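PDB 3BO5: histone-lysine N-methyltransferase SETMAR, which methylates a lysine of histone H3 with S-adenosyl-L-methionine through this SET-domain part, and in full length takes part in DNA double-strand break repair. Local coordinates for residues Trp29-Pro35 and Trp138-Thr142; Thr73-Leu77 and Phe103-Cys109; Glu81-Ser87 and Arg116-Val120. The protein carries 2 engineered substitutions. All coordinates share one frame; numbering follows the deposited sequence.

Contact 1 (Trp29-Pro35 and Trp138-Thr142); sequences WPPGAAP and WGLRT. With SAH (S-adenosyl-L-homocysteine), chain F.
Trp138 lays its indole against the loop Ala33-Pro35, with Pro35 over one face: CB of Pro35 stands 3.9 Å from the centroid of the five-membered ring, 1° off the ring normal, a CH-pi contact. Pro35 CD reaches on to the six-membered ring, and the two side chains cross at about a right angle. Near the plane of the indole, at its edge, the methyl CB of Ala33 meets CH2 of Trp138 at 3.8 Å. Carbonyl O of Trp29 comes in obliquely, 3.3 Å from Trp138 CZ3. With CG anti to the carbonyl carbon (chi1 -69°), the indole rises toward the loop while the backbone of Trp138 stays with the cofactor product: its N donates to carboxylate O of S-adenosyl-L-homocysteine at 2.7 Å, and its O accepts from the ligand's amino N at 2.8 Å. A water links Ala34 O and Trp138 NE1 by weak bonds. Further along, Arg141 brings NH2 over one face of the Trp29 indole, 3.3 Å from Trp29 CD1, with ring and guanidinium planes 50° apart; Arg141 NE is held by Gln129. The proline-rich loop thus lies against a residue whose backbone binds the ligand. At the surface, strand 128-132 runs between strand 27-29, from which this loop leaves, and strand 138-142, and its Val130 touches both Pro35 and Trp138.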
loop_
_atom_site.group_PDB
_atom_site.type_symbol
_atom_site.label_atom_id
_atom_site.label_comp_id
_atom_site.label_asym_id
_atom_site.label_seq_id
_atom_site.Cartn_x
_atom_site.Cartn_y
_atom_site.Cartn_z
ATOM N N TRP A 29 11.028 9.215 14.837
ATOM C CA TRP A 29 12.304 9.031 15.527
ATOM C C TRP A 29 13.371 9.541 14.582
ATOM O O TRP A 29 13.363 9.185 13.413
ATOM C CB TRP A 29 12.536 7.568 15.761
ATOM C CG TRP A 29 13.794 7.312 16.524
ATOM C CD1 TRP A 29 15.063 7.062 16.026
ATOM C CD2 TRP A 29 13.910 7.344 17.916
ATOM N NE1 TRP A 29 15.951 6.923 17.058
ATOM C CE2 TRP A 29 15.270 7.090 18.233
ATOM C CE3 TRP A 29 12.997 7.559 18.951
ATOM C CZ2 TRP A 29 15.728 7.027 19.552
ATOM C CZ3 TRP A 29 13.458 7.490 20.247
ATOM C CH2 TRP A 29 14.808 7.224 20.537
ATOM N N PRO A 30 14.390 10.197 15.101
ATOM C CA PRO A 30 14.700 10.433 16.507
ATOM C C PRO A 30 13.878 11.562 17.123
ATOM O O PRO A 30 13.341 12.376 16.386
ATOM C CB PRO A 30 16.229 10.735 16.467
ATOM C CG PRO A 30 16.459 11.324 15.093
ATOM C CD PRO A 30 15.485 10.601 14.179
ATOM N N PRO A 31 13.772 11.590 18.487
ATOM C CA PRO A 31 13.042 12.628 19.231
ATOM C C PRO A 31 13.502 13.957 18.723
ATOM O O PRO A 31 14.696 14.139 18.499
ATOM C CB PRO A 31 13.566 12.468 20.661
ATOM C CG PRO A 31 13.813 11.007 20.780
ATOM C CD PRO A 31 14.346 10.581 19.405
ATOM N N GLY A 32 12.573 14.876 18.510
ATOM C CA GLY A 32 12.938 16.212 18.037
ATOM C C GLY A 32 13.246 16.294 16.566
ATOM O O GLY A 32 13.728 17.318 16.088
ATOM N N ALA A 33 12.976 15.211 15.827
ATOM C CA ALA A 33 13.107 15.233 14.357
ATOM C C ALA A 33 11.772 14.827 13.748
ATOM O O ALA A 33 11.084 13.939 14.286
ATOM C CB ALA A 33 14.241 14.296 13.857
ATOM N N ALA A 34 11.413 15.486 12.643
ATOM C CA ALA A 34 10.171 15.164 11.905
ATOM C C ALA A 34 10.360 15.196 10.388
ATOM O O ALA A 34 11.122 16.022 9.836
ATOM C CB ALA A 34 9.050 16.114 12.277
ATOM N N PRO A 35 9.658 14.302 9.667
ATOM C CA PRO A 35 9.727 14.422 8.226
ATOM C C PRO A 35 9.146 15.716 7.671
ATOM O O PRO A 35 8.302 16.356 8.337
ATOM C CB PRO A 35 8.899 13.227 7.710
ATOM C CG PRO A 35 8.362 12.569 8.821
ATOM C CD PRO A 35 8.892 13.115 10.103
ATOM N N TRP A 138 13.855 9.280 5.212
ATOM C CA TRP A 138 12.990 8.721 6.251
ATOM C C TRP A 138 12.513 7.354 5.796
ATOM O O TRP A 138 12.466 7.056 4.578
ATOM C CB TRP A 138 11.761 9.612 6.456
ATOM C CG TRP A 138 12.162 10.889 7.081
ATOM C CD1 TRP A 138 12.614 12.021 6.447
ATOM C CD2 TRP A 138 12.305 11.117 8.475
ATOM N NE1 TRP A 138 12.944 12.992 7.409
ATOM C CE2 TRP A 138 12.782 12.442 8.642
ATOM C CE3 TRP A 138 12.044 10.340 9.598
ATOM C CZ2 TRP A 138 12.972 13.018 9.909
ATOM C CZ3 TRP A 138 12.190 10.937 10.875
ATOM C CH2 TRP A 138 12.707 12.237 10.997
ATOM N N GLY A 139 12.251 6.466 6.743
ATOM C CA GLY A 139 11.614 5.172 6.435
ATOM C C GLY A 139 10.518 4.879 7.436
ATOM O O GLY A 139 10.258 5.692 8.339
ATOM N N LEU A 140 9.936 3.715 7.275
ATOM C CA LEU A 140 8.875 3.243 8.222
ATOM C C LEU A 140 9.374 1.944 8.791
ATOM O O LEU A 140 9.808 1.030 8.053
ATOM C CB LEU A 140 7.566 3.045 7.477
ATOM C CG LEU A 140 6.357 2.848 8.396
ATOM C CD1 LEU A 140 6.059 4.164 9.072
ATOM C CD2 LEU A 140 5.153 2.386 7.561
ATOM N N ARG A 141 9.273 1.834 10.122
ATOM C CA ARG A 141 9.564 0.536 10.726
ATOM C C ARG A 141 8.445 0.157 11.690
ATOM O O ARG A 141 7.668 0.972 12.078
ATOM C CB ARG A 141 10.951 0.509 11.424
ATOM C CG ARG A 141 11.039 1.469 12.612
ATOM C CD ARG A 141 12.477 1.429 13.173
ATOM N NE ARG A 141 12.683 2.559 14.074
ATOM C CZ ARG A 141 13.904 2.937 14.486
ATOM N NH1 ARG A 141 14.984 2.252 14.051
ATOM N NH2 ARG A 141 14.069 3.944 15.318
ATOM N N THR A 142 8.383 -1.132 11.964
ATOM C CA THR A 142 7.436 -1.573 12.963
ATOM C C THR A 142 8.097 -1.519 14.352
ATOM O O THR A 142 9.296 -1.811 14.516
ATOM C CB THR A 142 6.919 -2.957 12.639
ATOM O OG1 THR A 142 5.976 -3.317 13.648
ATOM C CG2 THR A 142 8.013 -4.031 12.592
HETATM N N SAH F . 12.880 7.976 1.994
HETATM C CA SAH F . 11.587 8.635 1.619
HETATM C CB SAH F . 10.381 7.674 1.747
HETATM C CG SAH F . 10.328 6.759 0.511
HETATM S SD SAH F . 9.902 7.683 -0.994
HETATM C C SAH F . 11.414 9.899 2.491
HETATM O O SAH F . 12.335 10.307 3.192
HETATM O OXT SAH F . 10.282 10.483 2.457
HETATM C "C5'" SAH F . 11.192 7.085 -2.104
HETATM C "C4'" SAH F . 12.556 7.743 -1.910
HETATM O "O4'" SAH F . 13.229 7.212 -0.764
HETATM C "C3'" SAH F . 13.508 7.479 -3.039
HETATM O "O3'" SAH F . 13.300 8.428 -4.122
HETATM C "C2'" SAH F . 14.863 7.627 -2.411
HETATM O "O2'" SAH F . 15.163 8.998 -2.089
HETATM C "C1'" SAH F . 14.616 6.969 -1.068
HETATM N N9 SAH F . 14.768 5.500 -1.109
HETATM C C8 SAH F . 13.791 4.529 -0.904
HETATM N N7 SAH F . 14.364 3.342 -0.937
HETATM C C5 SAH F . 15.692 3.495 -1.119
HETATM C C6 SAH F . 16.724 2.543 -1.262
HETATM N N6 SAH F . 16.600 1.220 -1.138
HETATM N N1 SAH F . 17.982 3.085 -1.507
HETATM C C2 SAH F . 18.187 4.426 -1.604
HETATM N N3 SAH F . 17.214 5.393 -1.446
HETATM C C4 SAH F . 15.974 4.855 -1.273
HETATM O O HOH W 1 13.007 16.309 7.102
#

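Contact 2 (Thr73-Leu77 and Phe103-Cys109); sequences TCSCL and FECNVLC. With ZN (zinc ion), chain B; ZN (zinc ion), chain D; ZN (zinc ion), chain C.
The backbones come closest where Cys76 CA lies 5.7 Å from Phe103 CA, and a type I turn closes Asn106-Cys109. Cys76, Cys105 and Cys109 converge on one zinc ion, with Cys76 SG bound at 2.3 Å and Cys62 as the fourth ligand. The ligand sulfurs are packed close, Cys76 SG lying 3.6 Å from Cys109 SG. Cys105 SG also binds a second zinc, at 2.4 Å from each metal, and so bridges the pair. Cys74, whose SG stands anti to its own N (chi1 177°), turns instead to the third zinc. Asn106 N donates to Cys109 SG at 3.2 Å, nearly straight at 168°, which probably tempers the charge on that thiolate. Asn106 OD1 takes Leu108 N at 2.8 Å, an Asx turn that shapes the loop carrying Cys109. Beside the metals, a water accepts from Phe103 N and lies 2.7 Å from Cys76 O, between two backbones that share no direct bond. Cys62, Cys64 and Cys69 complete the zinc of Cys74, while Cys69, Cys111 and Cys115 complete the second zinc of Cys105. This is the triangular three-zinc, nine-cysteine cluster of the pre-SET domain.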
loop_
_atom_site.group_PDB
_atom_site.type_symbol
_atom_site.label_atom_id
_atom_site.label_comp_id
_atom_site.label_asym_id
_atom_site.label_seq_id
_atom_site.Cartn_x
_atom_site.Cartn_y
_atom_site.Cartn_z
ATOM N N THR A 73 -20.695 -19.639 -1.871
ATOM C CA THR A 73 -21.981 -18.988 -1.596
ATOM C C THR A 73 -21.821 -17.458 -1.471
ATOM O O THR A 73 -22.785 -16.704 -1.505
ATOM C CB THR A 73 -22.675 -19.575 -0.368
ATOM O OG1 THR A 73 -21.790 -19.524 0.745
ATOM C CG2 THR A 73 -22.949 -21.071 -0.595
ATOM N N CYS A 74 -20.589 -17.008 -1.378
ATOM C CA CYS A 74 -20.312 -15.575 -1.195
ATOM C C CYS A 74 -19.730 -15.022 -2.457
ATOM O O CYS A 74 -18.670 -15.489 -2.914
ATOM C CB CYS A 74 -19.308 -15.391 -0.064
ATOM S SG CYS A 74 -18.911 -13.629 0.101
ATOM N N SER A 75 -20.458 -14.096 -3.079
ATOM C CA SER A 75 -19.974 -13.534 -4.374
ATOM C C SER A 75 -18.737 -12.673 -4.220
ATOM O O SER A 75 -18.056 -12.327 -5.184
ATOM C CB SER A 75 -21.061 -12.757 -5.127
ATOM O OG SER A 75 -21.667 -11.762 -4.326
ATOM N N CYS A 76 -18.415 -12.316 -2.977
ATOM C CA CYS A 76 -17.124 -11.682 -2.695
ATOM C C CYS A 76 -15.927 -12.635 -2.651
ATOM O O CYS A 76 -14.781 -12.145 -2.583
ATOM C CB CYS A 76 -17.168 -10.870 -1.379
ATOM S SG CYS A 76 -18.388 -9.611 -1.385
ATOM N N LEU A 77 -16.175 -13.940 -2.614
ATOM C CA LEU A 77 -15.160 -14.951 -2.436
ATOM C C LEU A 77 -15.120 -15.893 -3.616
ATOM O O LEU A 77 -15.009 -17.115 -3.419
ATOM C CB LEU A 77 -15.409 -15.773 -1.186
ATOM C CG LEU A 77 -15.254 -14.977 0.101
ATOM C CD1 LEU A 77 -15.459 -15.830 1.366
ATOM C CD2 LEU A 77 -13.917 -14.308 0.175
ATOM N N PHE A 103 -11.360 -9.277 -3.575
ATOM C CA PHE A 103 -12.438 -8.392 -3.136
ATOM C C PHE A 103 -12.718 -8.657 -1.686
ATOM O O PHE A 103 -12.913 -9.779 -1.327
ATOM C CB PHE A 103 -13.702 -8.688 -3.955
ATOM C CG PHE A 103 -13.579 -8.236 -5.354
ATOM C CD1 PHE A 103 -14.078 -6.973 -5.728
ATOM C CD2 PHE A 103 -12.985 -9.074 -6.309
ATOM C CE1 PHE A 103 -13.956 -6.525 -7.060
ATOM C CE2 PHE A 103 -12.866 -8.629 -7.663
ATOM C CZ PHE A 103 -13.355 -7.387 -8.002
ATOM N N GLU A 104 -12.694 -7.624 -0.871
ATOM C CA GLU A 104 -13.232 -7.725 0.523
ATOM C C GLU A 104 -14.738 -7.484 0.537
ATOM O O GLU A 104 -15.296 -6.783 -0.331
ATOM C CB GLU A 104 -12.542 -6.707 1.460
ATOM C CG GLU A 104 -11.097 -7.093 1.649
ATOM C CD GLU A 104 -10.447 -6.440 2.883
ATOM O OE1 GLU A 104 -11.084 -5.622 3.612
ATOM O OE2 GLU A 104 -9.242 -6.763 3.013
ATOM N N CYS A 105 -15.395 -7.999 1.599
ATOM C CA CYS A 105 -16.777 -7.579 1.841
ATOM C C CYS A 105 -16.739 -6.080 2.163
ATOM O O CYS A 105 -15.738 -5.558 2.629
ATOM C CB CYS A 105 -17.384 -8.434 2.922
ATOM S SG CYS A 105 -17.680 -10.045 2.345
ATOM N N ASN A 106 -17.805 -5.374 1.740
ATOM C CA ASN A 106 -17.804 -3.936 1.761
ATOM C C ASN A 106 -18.965 -3.355 2.538
ATOM O O ASN A 106 -19.617 -4.041 3.282
ATOM C CB ASN A 106 -17.667 -3.374 0.353
ATOM C CG ASN A 106 -18.897 -3.601 -0.497
ATOM O OD1 ASN A 106 -19.986 -3.800 0.014
ATOM N ND2 ASN A 106 -18.737 -3.484 -1.832
ATOM N N VAL A 107 -19.177 -2.047 2.379
ATOM C CA VAL A 107 -20.188 -1.406 3.235
ATOM C C VAL A 107 -21.610 -1.939 2.906
ATOM O O VAL A 107 -22.537 -1.811 3.725
ATOM C CB VAL A 107 -20.083 0.122 3.069
ATOM C CG1 VAL A 107 -20.489 0.558 1.672
ATOM C CG2 VAL A 107 -20.858 0.861 4.193
ATOM N N LEU A 108 -21.768 -2.508 1.716
ATOM C CA LEU A 108 -23.071 -2.994 1.323
ATOM C C LEU A 108 -23.330 -4.456 1.616
ATOM O O LEU A 108 -24.515 -4.944 1.489
ATOM C CB LEU A 108 -23.299 -2.721 -0.139
ATOM C CG LEU A 108 -23.247 -1.219 -0.433
ATOM C CD1 LEU A 108 -23.591 -1.185 -1.914
ATOM C CD2 LEU A 108 -24.211 -0.373 0.426
ATOM N N CYS A 109 -22.275 -5.216 1.919
ATOM C CA CYS A 109 -22.424 -6.618 2.281
ATOM C C CYS A 109 -23.166 -6.654 3.634
ATOM O O CYS A 109 -22.793 -5.920 4.519
ATOM C CB CYS A 109 -21.014 -7.273 2.387
ATOM S SG CYS A 109 -20.191 -7.348 0.793
HETATM ZN ZN ZN B . -19.308 -9.549 0.724
HETATM ZN ZN ZN D . -20.580 -12.955 1.494
HETATM ZN ZN ZN C . -18.594 -10.986 4.311
HETATM O O HOH W 2 -12.189 -11.981 -3.313
#

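Contact 3 (Glu81-Ser87 and Arg116-Val120); sequences ENYDDNS and RNRVV
Asn82 and Asn117 join their side-chain amides directly: Asn82 ND2 donates to Asn117 OD1 at 2.9 Å, with an N-H...O angle of 162° and the two amide planes only 26° apart. Next to them the Tyr83 ring takes CG2 of Val119 over one face, 3.7 Å from the ring centroid, in a CH-pi contact. Asn82 CB lies over the opposite face, offset toward the rim, and Val120 CG2 reaches the hydroxyl end. At the outer edge the Arg116 guanidinium sits between two acids. Glu81 OE2 lies over one face, 3.8 Å from Arg116 NH1; Asp85 OD1 lies over the other, 3.8 Å from Arg116 NE. Both salt bridges are long and act through charge alone, since the oxygens stand well out of the guanidinium plane. The bend in Arg116 at chi3 (69°) carries its tip in between the two carboxylates. Both segments belong to the pre-SET domain, and waters link them. One water donates to Asn117 OD1 and accepts from Tyr83 N, so that this amide oxygen receives two donors. Another donates to Asp84 O and Arg116 O, each within 2.8 Å of it. A type I turn, Asp84-Ser87, sets Asp85 beside the arginine; its Asx turn has Asp84 OD1 taking Asn86 N from above the carboxylate plane. Farther out, Asn117 ND2 donates to Phe103 O, and Phe151 of strand 151-160 packs on Val119 and Val120.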
loop_
_atom_site.group_PDB
_atom_site.type_symbol
_atom_site.label_atom_id
_atom_site.label_comp_id
_atom_site.label_asym_id
_atom_site.label_seq_id
_atom_site.Cartn_x
_atom_site.Cartn_y
_atom_site.Cartn_z
ATOM N N GLU A 81 -10.999 -18.176 -0.143
ATOM C CA GLU A 81 -10.852 -17.212 0.924
ATOM C C GLU A 81 -9.607 -16.409 0.656
ATOM O O GLU A 81 -8.609 -16.968 0.204
ATOM C CB GLU A 81 -10.755 -17.900 2.267
ATOM C CG GLU A 81 -12.110 -18.506 2.668
ATOM C CD GLU A 81 -12.079 -19.010 4.113
ATOM O OE1 GLU A 81 -11.383 -20.025 4.348
ATOM O OE2 GLU A 81 -12.687 -18.344 5.008
ATOM N N ASN A 82 -9.646 -15.110 0.932
ATOM C CA ASN A 82 -8.442 -14.320 0.788
ATOM C C ASN A 82 -7.613 -14.418 2.044
ATOM O O ASN A 82 -6.360 -14.328 1.957
ATOM C CB ASN A 82 -8.834 -12.863 0.572
ATOM C CG ASN A 82 -9.535 -12.660 -0.710
ATOM O OD1 ASN A 82 -9.031 -13.029 -1.786
ATOM N ND2 ASN A 82 -10.745 -12.080 -0.644
ATOM N N TYR A 83 -8.282 -14.560 3.177
ATOM C CA TYR A 83 -7.608 -14.451 4.444
ATOM C C TYR A 83 -7.950 -15.650 5.311
ATOM O O TYR A 83 -9.037 -16.253 5.182
ATOM C CB TYR A 83 -8.050 -13.196 5.198
ATOM C CG TYR A 83 -7.931 -11.943 4.331
ATOM C CD1 TYR A 83 -6.666 -11.437 3.981
ATOM C CD2 TYR A 83 -9.084 -11.296 3.856
ATOM C CE1 TYR A 83 -6.530 -10.267 3.216
ATOM C CE2 TYR A 83 -8.954 -10.109 3.090
ATOM C CZ TYR A 83 -7.680 -9.628 2.767
ATOM O OH TYR A 83 -7.585 -8.505 2.020
ATOM N N ASP A 84 -7.019 -15.955 6.213
ATOM C CA ASP A 84 -7.313 -16.938 7.238
ATOM C C ASP A 84 -7.928 -16.346 8.467
ATOM O O ASP A 84 -8.293 -15.176 8.524
ATOM C CB ASP A 84 -6.071 -17.795 7.583
ATOM C CG ASP A 84 -5.007 -17.050 8.272
ATOM O OD1 ASP A 84 -5.277 -16.022 8.943
ATOM O OD2 ASP A 84 -3.863 -17.571 8.200
ATOM N N ASP A 85 -8.138 -17.213 9.468
ATOM C CA ASP A 85 -8.868 -16.787 10.619
ATOM C C ASP A 85 -8.086 -15.792 11.473
ATOM O O ASP A 85 -8.710 -15.124 12.336
ATOM C CB ASP A 85 -9.344 -17.981 11.467
ATOM C CG ASP A 85 -10.161 -17.536 12.654
ATOM O OD1 ASP A 85 -11.253 -16.983 12.437
ATOM O OD2 ASP A 85 -9.698 -17.693 13.795
ATOM N N ASN A 86 -6.763 -15.699 11.243
ATOM C CA ASN A 86 -5.898 -14.750 11.947
ATOM C C ASN A 86 -5.710 -13.510 11.123
ATOM O O ASN A 86 -4.889 -12.685 11.470
ATOM C CB ASN A 86 -4.543 -15.342 12.234
ATOM C CG ASN A 86 -4.626 -16.454 13.220
ATOM O OD1 ASN A 86 -5.355 -16.337 14.216
ATOM N ND2 ASN A 86 -3.970 -17.569 12.910
ATOM N N SER A 87 -6.539 -13.355 10.093
ATOM C CA SER A 87 -6.478 -12.199 9.192
ATOM C C SER A 87 -5.237 -12.177 8.322
ATOM O O SER A 87 -4.917 -11.109 7.759
ATOM C CB SER A 87 -6.542 -10.904 9.980
ATOM O OG SER A 87 -7.836 -10.890 10.591
ATOM N N ARG A 116 -14.655 -12.681 8.094
ATOM C CA ARG A 116 -13.225 -12.948 7.833
ATOM C C ARG A 116 -12.720 -12.326 6.557
ATOM O O ARG A 116 -11.489 -12.244 6.401
ATOM C CB ARG A 116 -12.891 -14.438 7.811
ATOM C CG ARG A 116 -12.903 -14.942 9.266
ATOM C CD ARG A 116 -13.235 -16.428 9.331
ATOM N NE ARG A 116 -12.208 -17.315 8.795
ATOM C CZ ARG A 116 -12.286 -18.643 8.890
ATOM N NH1 ARG A 116 -11.331 -19.410 8.392
ATOM N NH2 ARG A 116 -13.336 -19.202 9.492
ATOM N N ASN A 117 -13.635 -11.885 5.695
ATOM C CA ASN A 117 -13.213 -11.233 4.456
ATOM C C ASN A 117 -13.230 -9.710 4.577
ATOM O O ASN A 117 -13.380 -9.031 3.541
ATOM C CB ASN A 117 -14.065 -11.708 3.253
ATOM C CG ASN A 117 -13.442 -11.398 1.940
ATOM O OD1 ASN A 117 -12.256 -11.640 1.760
ATOM N ND2 ASN A 117 -14.260 -10.945 0.986
ATOM N N ARG A 118 -13.074 -9.203 5.802
ATOM C CA ARG A 118 -12.870 -7.746 6.059
ATOM C C ARG A 118 -11.567 -7.656 6.806
ATOM O O ARG A 118 -11.495 -8.086 7.973
ATOM C CB ARG A 118 -14.017 -7.165 6.908
ATOM C CG ARG A 118 -15.382 -7.361 6.265
ATOM C CD ARG A 118 -16.418 -6.920 7.230
ATOM N NE ARG A 118 -17.812 -7.004 6.726
ATOM C CZ ARG A 118 -18.405 -6.109 5.970
ATOM N NH1 ARG A 118 -17.731 -5.093 5.465
ATOM N NH2 ARG A 118 -19.722 -6.288 5.669
ATOM N N VAL A 119 -10.537 -7.160 6.137
ATOM C CA VAL A 119 -9.170 -7.107 6.725
ATOM C C VAL A 119 -8.571 -5.759 6.384
ATOM O O VAL A 119 -8.404 -4.956 7.307
ATOM C CB VAL A 119 -8.271 -8.257 6.295
ATOM C CG1 VAL A 119 -6.812 -8.019 6.643
ATOM C CG2 VAL A 119 -8.783 -9.532 6.922
ATOM N N VAL A 120 -8.273 -5.455 5.114
ATOM C CA VAL A 120 -7.644 -4.132 4.824
ATOM C C VAL A 120 -8.502 -2.995 5.367
ATOM O O VAL A 120 -8.034 -1.986 5.935
ATOM C CB VAL A 120 -7.477 -4.020 3.341
ATOM C CG1 VAL A 120 -7.001 -2.613 2.896
ATOM C CG2 VAL A 120 -6.487 -5.119 2.870
HETATM O O HOH W 3 -11.023 -16.893 6.591
HETATM O O HOH W 4 -11.260 -14.022 2.886
HETATM O O HOH W 5 -9.684 -12.770 8.384
HETATM O O HOH W 6 -10.112 -8.838 10.118
#

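Contacts 2 and 3 are neighbours within the pre-SET domain, their centres about 12 Å apart and their segments alternating along the chain. Glu104 of contact 2 joins the two: its OE1 accepts from Val119 N, and its OE2 lies 2.7 Å from Val120 N and 2.6 Å from Tyr83 OH, the latter bond a weak one. Asn117 of contact 3 comes within about 5 Å of a zinc ion, so the loops of contact 3 lie directly beside the cluster. Contact 1, at the S-adenosyl-L-homocysteine site, stands on the other side of the chain's centre from contact 2, about 37 Å away between centres, and about 31 Å from contact 3.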